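Local coordinates for beta-N-acetylhexosaminidase (Beutenbergia cavernae, PDB 5BU9), which probably hydrolyses terminal non-reducing N-acetyl-D-hexosamine residues from N-acetyl-beta-D-hexosaminides, as a member of glycoside hydrolase family 3, at residues L121-D135 and F170-K184. Residues are numbered along the deposited sequence; the frame is centred on the assembly and turned at random. Where two conformers were deposited one is given.
Sequences LAASGINLNLAPVMD and FSAGMRASGVETVIK
L128 and N129 pair in parallel with E180 and T181, joining neighbouring strands of the TIM-barrel domain of family 3 glycosidases, each strand preceded by its helix. The backbone ladder starts where E180 N donates to N127 O and N129 N returns a nearly straight bond to E180 O (2.8 Å, 175°). It then breaks: between N129 and V133, where L130 centres an inverse gamma turn and the bond before P132 is cis, the register shifts by one, and V182 N meets A131 O while keeping a weak bond to N129 O. Pairing resumes with K184 N to P132 O and M134 N to K184 O (2.7 Å).

Apolar packing fills the layer between strands and helices. V179, beta-branched and compact, sets CG1 against the N127–N129 backbone and CG2 beside L121 and A122. P132, its puckered ring following a cis peptide, lies alongside the F170 ring and runs the opposite way, CB to CD1 3.7 Å, with its CD near T181 CB. On the other side of the sheet, L128 CD1 reaches V182 CG2.

One polar group enters the helix-facing layer: the N129 amide, its OD1 held by Q80 N, brings ND2 to the edge of the F170 ring, 3.5 Å from CZ, and equally near M174 SE.

Both helices end in Schellman motifs, at G125 and G178, whose positive phi suits glycine.

A long chain ending in an amine suits K184, which extends beyond CG past V133 CG2; NZ, salt-bridged to E81 and bonded to a glycerol probably from the crystallisation liquor, lies above the carbonyl plane of L130, 2.6 Å from its O.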
loop_
_atom_site.group_PDB
_atom_site.type_symbol
_atom_site.label_atom_id
_atom_site.label_comp_id
_atom_site.label_asym_id
_atom_site.label_seq_id
_atom_site.Cartn_x
_atom_site.Cartn_y
_atom_site.Cartn_z
ATOM N N LEU A 121 -10.675 13.351 -0.878
ATOM C CA LEU A 121 -10.034 12.446 0.077
ATOM C C LEU A 121 -9.563 13.225 1.294
ATOM O O LEU A 121 -9.899 12.867 2.411
ATOM C CB LEU A 121 -8.869 11.707 -0.555
ATOM C CG LEU A 121 -9.285 10.655 -1.566
ATOM C CD1 LEU A 121 -8.033 10.020 -2.147
ATOM C CD2 LEU A 121 -10.131 9.637 -0.890
ATOM N N ALA A 122 -8.813 14.304 1.078
ATOM C CA ALA A 122 -8.257 15.091 2.179
ATOM C C ALA A 122 -9.362 15.634 3.068
ATOM O O ALA A 122 -9.213 15.683 4.276
ATOM C CB ALA A 122 -7.415 16.253 1.646
ATOM N N ALA A 123 -10.468 16.064 2.470
ATOM C CA ALA A 123 -11.567 16.587 3.270
ATOM C C ALA A 123 -12.212 15.491 4.140
ATOM O O ALA A 123 -12.789 15.792 5.177
ATOM C CB ALA A 123 -12.608 17.232 2.381
ATOM N N SER A 124 -12.110 14.232 3.724
ATOM C CA SER A 124 -12.674 13.140 4.515
ATOM C C SER A 124 -11.625 12.566 5.469
ATOM O O SER A 124 -11.838 11.509 6.062
ATOM C CB SER A 124 -13.232 12.035 3.610
ATOM O OG SER A 124 -12.185 11.287 3.010
ATOM N N GLY A 125 -10.494 13.260 5.607
ATOM C CA GLY A 125 -9.442 12.856 6.539
ATOM C C GLY A 125 -8.413 11.836 6.055
ATOM O O GLY A 125 -7.544 11.383 6.816
ATOM N N ILE A 126 -8.507 11.462 4.786
ATOM C CA ILE A 126 -7.544 10.557 4.161
ATOM C C ILE A 126 -6.275 11.353 3.852
ATOM O O ILE A 126 -6.379 12.468 3.335
ATOM C CB ILE A 126 -8.128 9.948 2.855
ATOM C CG1 ILE A 126 -9.382 9.144 3.174
ATOM C CG2 ILE A 126 -7.049 9.173 2.052
ATOM C CD1 ILE A 126 -9.120 7.946 4.033
ATOM N N ASN A 127 -5.091 10.809 4.144
ATOM C CA ASN A 127 -3.851 11.463 3.704
ATOM C C ASN A 127 -2.944 10.520 2.929
ATOM O O ASN A 127 -1.849 10.899 2.551
ATOM C CB ASN A 127 -3.069 12.064 4.884
ATOM C CG ASN A 127 -2.766 11.048 5.973
ATOM O OD1 ASN A 127 -2.694 9.841 5.723
ATOM N ND2 ASN A 127 -2.624 11.534 7.203
ATOM N N LEU A 128 -3.390 9.285 2.703
ATOM C CA LEU A 128 -2.603 8.383 1.880
ATOM C C LEU A 128 -3.527 7.607 0.960
ATOM O O LEU A 128 -4.513 7.022 1.419
ATOM C CB LEU A 128 -1.769 7.427 2.745
ATOM C CG LEU A 128 -0.800 6.562 1.947
ATOM C CD1 LEU A 128 0.247 7.448 1.226
ATOM C CD2 LEU A 128 -0.127 5.539 2.854
ATOM N N ASN A 129 -3.227 7.633 -0.340
ATOM C CA ASN A 129 -3.972 6.828 -1.318
ATOM C C ASN A 129 -3.132 5.616 -1.736
ATOM O O ASN A 129 -1.987 5.770 -2.166
ATOM C CB ASN A 129 -4.347 7.682 -2.541
ATOM C CG ASN A 129 -5.462 7.063 -3.392
ATOM O OD1 ASN A 129 -5.958 5.986 -3.096
ATOM N ND2 ASN A 129 -5.868 7.771 -4.466
ATOM N N LEU A 130 -3.689 4.413 -1.610
ATOM C CA LEU A 130 -3.009 3.227 -2.142
ATOM C C LEU A 130 -3.290 3.143 -3.653
ATOM O O LEU A 130 -4.094 2.326 -4.142
ATOM C CB LEU A 130 -3.444 1.944 -1.394
ATOM C CG LEU A 130 -3.363 1.983 0.137
ATOM C CD1 LEU A 130 -3.548 0.579 0.706
ATOM C CD2 LEU A 130 -2.041 2.574 0.634
ATOM N N ALA A 131 -2.594 4.010 -4.381
ATOM C CA ALA A 131 -2.754 4.203 -5.825
ATOM C C ALA A 131 -1.697 5.259 -6.145
ATOM O O ALA A 131 -1.286 5.955 -5.243
ATOM C CB ALA A 131 -4.191 4.686 -6.177
ATOM N N PRO A 132 -1.262 5.410 -7.409
ATOM C CA PRO A 132 -1.750 4.756 -8.622
ATOM C C PRO A 132 -1.132 3.383 -8.865
ATOM O O PRO A 132 -0.015 3.110 -8.443
ATOM C CB PRO A 132 -1.325 5.730 -9.718
ATOM C CG PRO A 132 0.021 6.281 -9.186
ATOM C CD PRO A 132 -0.156 6.355 -7.695
ATOM N N VAL A 133 -1.875 2.539 -9.566
ATOM C CA VAL A 133 -1.359 1.303 -10.157
ATOM C C VAL A 133 -0.356 1.601 -11.267
ATOM O O VAL A 133 -0.695 2.207 -12.274
ATOM C CB VAL A 133 -2.514 0.453 -10.705
ATOM C CG1 VAL A 133 -2.001 -0.661 -11.558
ATOM C CG2 VAL A 133 -3.356 -0.090 -9.569
HETATM N N MSE A 134 0.881 1.163 -11.101
HETATM C CA MSE A 134 1.861 1.336 -12.166
HETATM C C MSE A 134 2.260 0.002 -12.781
HETATM O O MSE A 134 3.284 -0.096 -13.458
HETATM C CB MSE A 134 3.081 2.082 -11.646
HETATM C CG MSE A 134 2.707 3.450 -11.111
HETATM SE SE MSE A 134 4.223 4.652 -10.957
HETATM C CE MSE A 134 4.337 5.187 -12.837
ATOM N N ASP A 135 1.435 -1.014 -12.534
ATOM C CA ASP A 135 1.583 -2.302 -13.161
ATOM C C ASP A 135 1.417 -2.079 -14.649
ATOM O O ASP A 135 0.624 -1.242 -15.047
ATOM C CB ASP A 135 0.522 -3.304 -12.664
ATOM C CG ASP A 135 0.674 -3.655 -11.200
ATOM O OD1 ASP A 135 1.813 -3.961 -10.752
ATOM O OD2 ASP A 135 -0.368 -3.633 -10.506
ATOM N N PHE A 170 -1.378 11.526 -11.947
ATOM C CA PHE A 170 -2.347 11.216 -10.886
ATOM C C PHE A 170 -1.708 11.520 -9.528
ATOM O O PHE A 170 -2.294 12.205 -8.710
ATOM C CB PHE A 170 -2.807 9.745 -11.027
ATOM C CG PHE A 170 -3.727 9.226 -9.926
ATOM C CD1 PHE A 170 -3.213 8.761 -8.717
ATOM C CD2 PHE A 170 -5.091 9.086 -10.155
ATOM C CE1 PHE A 170 -4.038 8.232 -7.742
ATOM C CE2 PHE A 170 -5.917 8.551 -9.183
ATOM C CZ PHE A 170 -5.388 8.123 -7.964
ATOM N N SER A 171 -0.489 11.039 -9.328
ATOM C CA SER A 171 0.243 11.267 -8.087
ATOM C C SER A 171 0.408 12.762 -7.836
ATOM O O SER A 171 0.169 13.245 -6.727
ATOM C CB SER A 171 1.631 10.576 -8.129
ATOM O OG SER A 171 1.530 9.166 -8.059
ATOM N N ALA A 172 0.808 13.494 -8.873
ATOM C CA ALA A 172 1.044 14.937 -8.743
ATOM C C ALA A 172 -0.199 15.709 -8.258
ATOM O O ALA A 172 -0.088 16.581 -7.390
ATOM C CB ALA A 172 1.544 15.501 -10.050
ATOM N N GLY A 173 -1.377 15.390 -8.799
ATOM C CA GLY A 173 -2.603 16.057 -8.382
ATOM C C GLY A 173 -3.004 15.680 -6.962
ATOM O O GLY A 173 -3.512 16.479 -6.183
HETATM N N MSE A 174 -2.756 14.425 -6.646
HETATM C CA MSE A 174 -3.028 13.878 -5.344
HETATM C C MSE A 174 -2.185 14.649 -4.316
HETATM O O MSE A 174 -2.740 15.216 -3.367
HETATM C CB MSE A 174 -2.733 12.362 -5.367
HETATM C CG MSE A 174 -3.496 11.528 -4.354
HETATM SE SE MSE A 174 -5.382 11.206 -4.715
HETATM C CE MSE A 174 -5.301 11.355 -6.641
ATOM N N ARG A 175 -0.863 14.716 -4.537
ATOM C CA ARG A 175 0.044 15.470 -3.670
ATOM C C ARG A 175 -0.348 16.946 -3.595
ATOM O O ARG A 175 -0.244 17.537 -2.532
ATOM C CB ARG A 175 1.497 15.368 -4.152
ATOM C CG ARG A 175 2.080 13.973 -4.070
ATOM C CD ARG A 175 3.621 13.903 -4.243
ATOM N NE ARG A 175 3.972 12.487 -4.349
ATOM C CZ ARG A 175 4.300 11.882 -5.484
ATOM N NH1 ARG A 175 4.390 12.587 -6.605
ATOM N NH2 ARG A 175 4.563 10.578 -5.495
ATOM N N ALA A 176 -0.807 17.539 -4.705
ATOM C CA ALA A 176 -1.164 18.971 -4.704
ATOM C C ALA A 176 -2.340 19.230 -3.770
ATOM O O ALA A 176 -2.537 20.353 -3.311
ATOM C CB ALA A 176 -1.488 19.479 -6.124
ATOM N N SER A 177 -3.119 18.188 -3.487
ATOM C CA SER A 177 -4.217 18.306 -2.533
ATOM C C SER A 177 -3.894 17.726 -1.142
ATOM O O SER A 177 -4.791 17.574 -0.325
ATOM C CB SER A 177 -5.467 17.638 -3.103
ATOM O OG SER A 177 -6.001 18.435 -4.152
ATOM N N GLY A 178 -2.623 17.424 -0.871
ATOM C CA GLY A 178 -2.205 16.946 0.439
ATOM C C GLY A 178 -2.327 15.450 0.688
ATOM O O GLY A 178 -2.279 14.995 1.830
ATOM N N VAL A 179 -2.476 14.673 -0.383
ATOM C CA VAL A 179 -2.610 13.218 -0.261
ATOM C C VAL A 179 -1.443 12.530 -0.919
ATOM O O VAL A 179 -1.284 12.627 -2.139
ATOM C CB VAL A 179 -3.913 12.692 -0.897
ATOM C CG1 VAL A 179 -4.052 11.220 -0.571
ATOM C CG2 VAL A 179 -5.095 13.477 -0.412
ATOM N N GLU A 180 -0.638 11.815 -0.134
ATOM C CA GLU A 180 0.475 11.071 -0.704
ATOM C C GLU A 180 -0.044 9.833 -1.397
ATOM O O GLU A 180 -1.148 9.377 -1.102
ATOM C CB GLU A 180 1.508 10.690 0.365
ATOM C CG GLU A 180 2.607 11.765 0.554
ATOM C CD GLU A 180 3.542 11.916 -0.665
ATOM O OE1 GLU A 180 4.463 12.774 -0.594
ATOM O OE2 GLU A 180 3.368 11.180 -1.680
ATOM N N THR A 181 0.754 9.292 -2.315
ATOM C CA THR A 181 0.351 8.107 -3.063
ATOM C C THR A 181 1.284 6.924 -2.778
ATOM O O THR A 181 2.382 7.097 -2.243
ATOM C CB THR A 181 0.331 8.402 -4.559
ATOM O OG1 THR A 181 1.511 9.140 -4.907
ATOM C CG2 THR A 181 -0.918 9.241 -4.910
ATOM N N VAL A 182 0.808 5.724 -3.085
ATOM C CA VAL A 182 1.610 4.511 -3.003
ATOM C C VAL A 182 1.617 3.837 -4.363
ATOM O O VAL A 182 0.589 3.346 -4.789
ATOM C CB VAL A 182 1.044 3.574 -1.956
ATOM C CG1 VAL A 182 1.906 2.309 -1.855
ATOM C CG2 VAL A 182 0.932 4.319 -0.593
ATOM N N ILE A 183 2.736 3.821 -5.079
ATOM C CA ILE A 183 2.693 3.175 -6.400
ATOM C C ILE A 183 2.692 1.656 -6.179
ATOM O O ILE A 183 3.353 1.156 -5.263
ATOM C CB ILE A 183 3.846 3.665 -7.317
ATOM C CG1 ILE A 183 5.204 3.425 -6.686
ATOM C CG2 ILE A 183 3.705 5.161 -7.592
ATOM C CD1 ILE A 183 6.316 3.663 -7.662
ATOM N N LYS A 184 1.906 0.925 -6.961
ATOM C CA LYS A 184 1.703 -0.514 -6.705
ATOM C C LYS A 184 1.518 -1.262 -8.047
ATOM O O LYS A 184 1.146 -0.623 -9.037
ATOM C CB LYS A 184 0.506 -0.690 -5.781
ATOM C CG LYS A 184 -0.847 -0.262 -6.368
ATOM C CD LYS A 184 -1.890 -0.344 -5.262
ATOM C CE LYS A 184 -3.296 -0.269 -5.798
ATOM N NZ LYS A 184 -4.344 -0.235 -4.698
#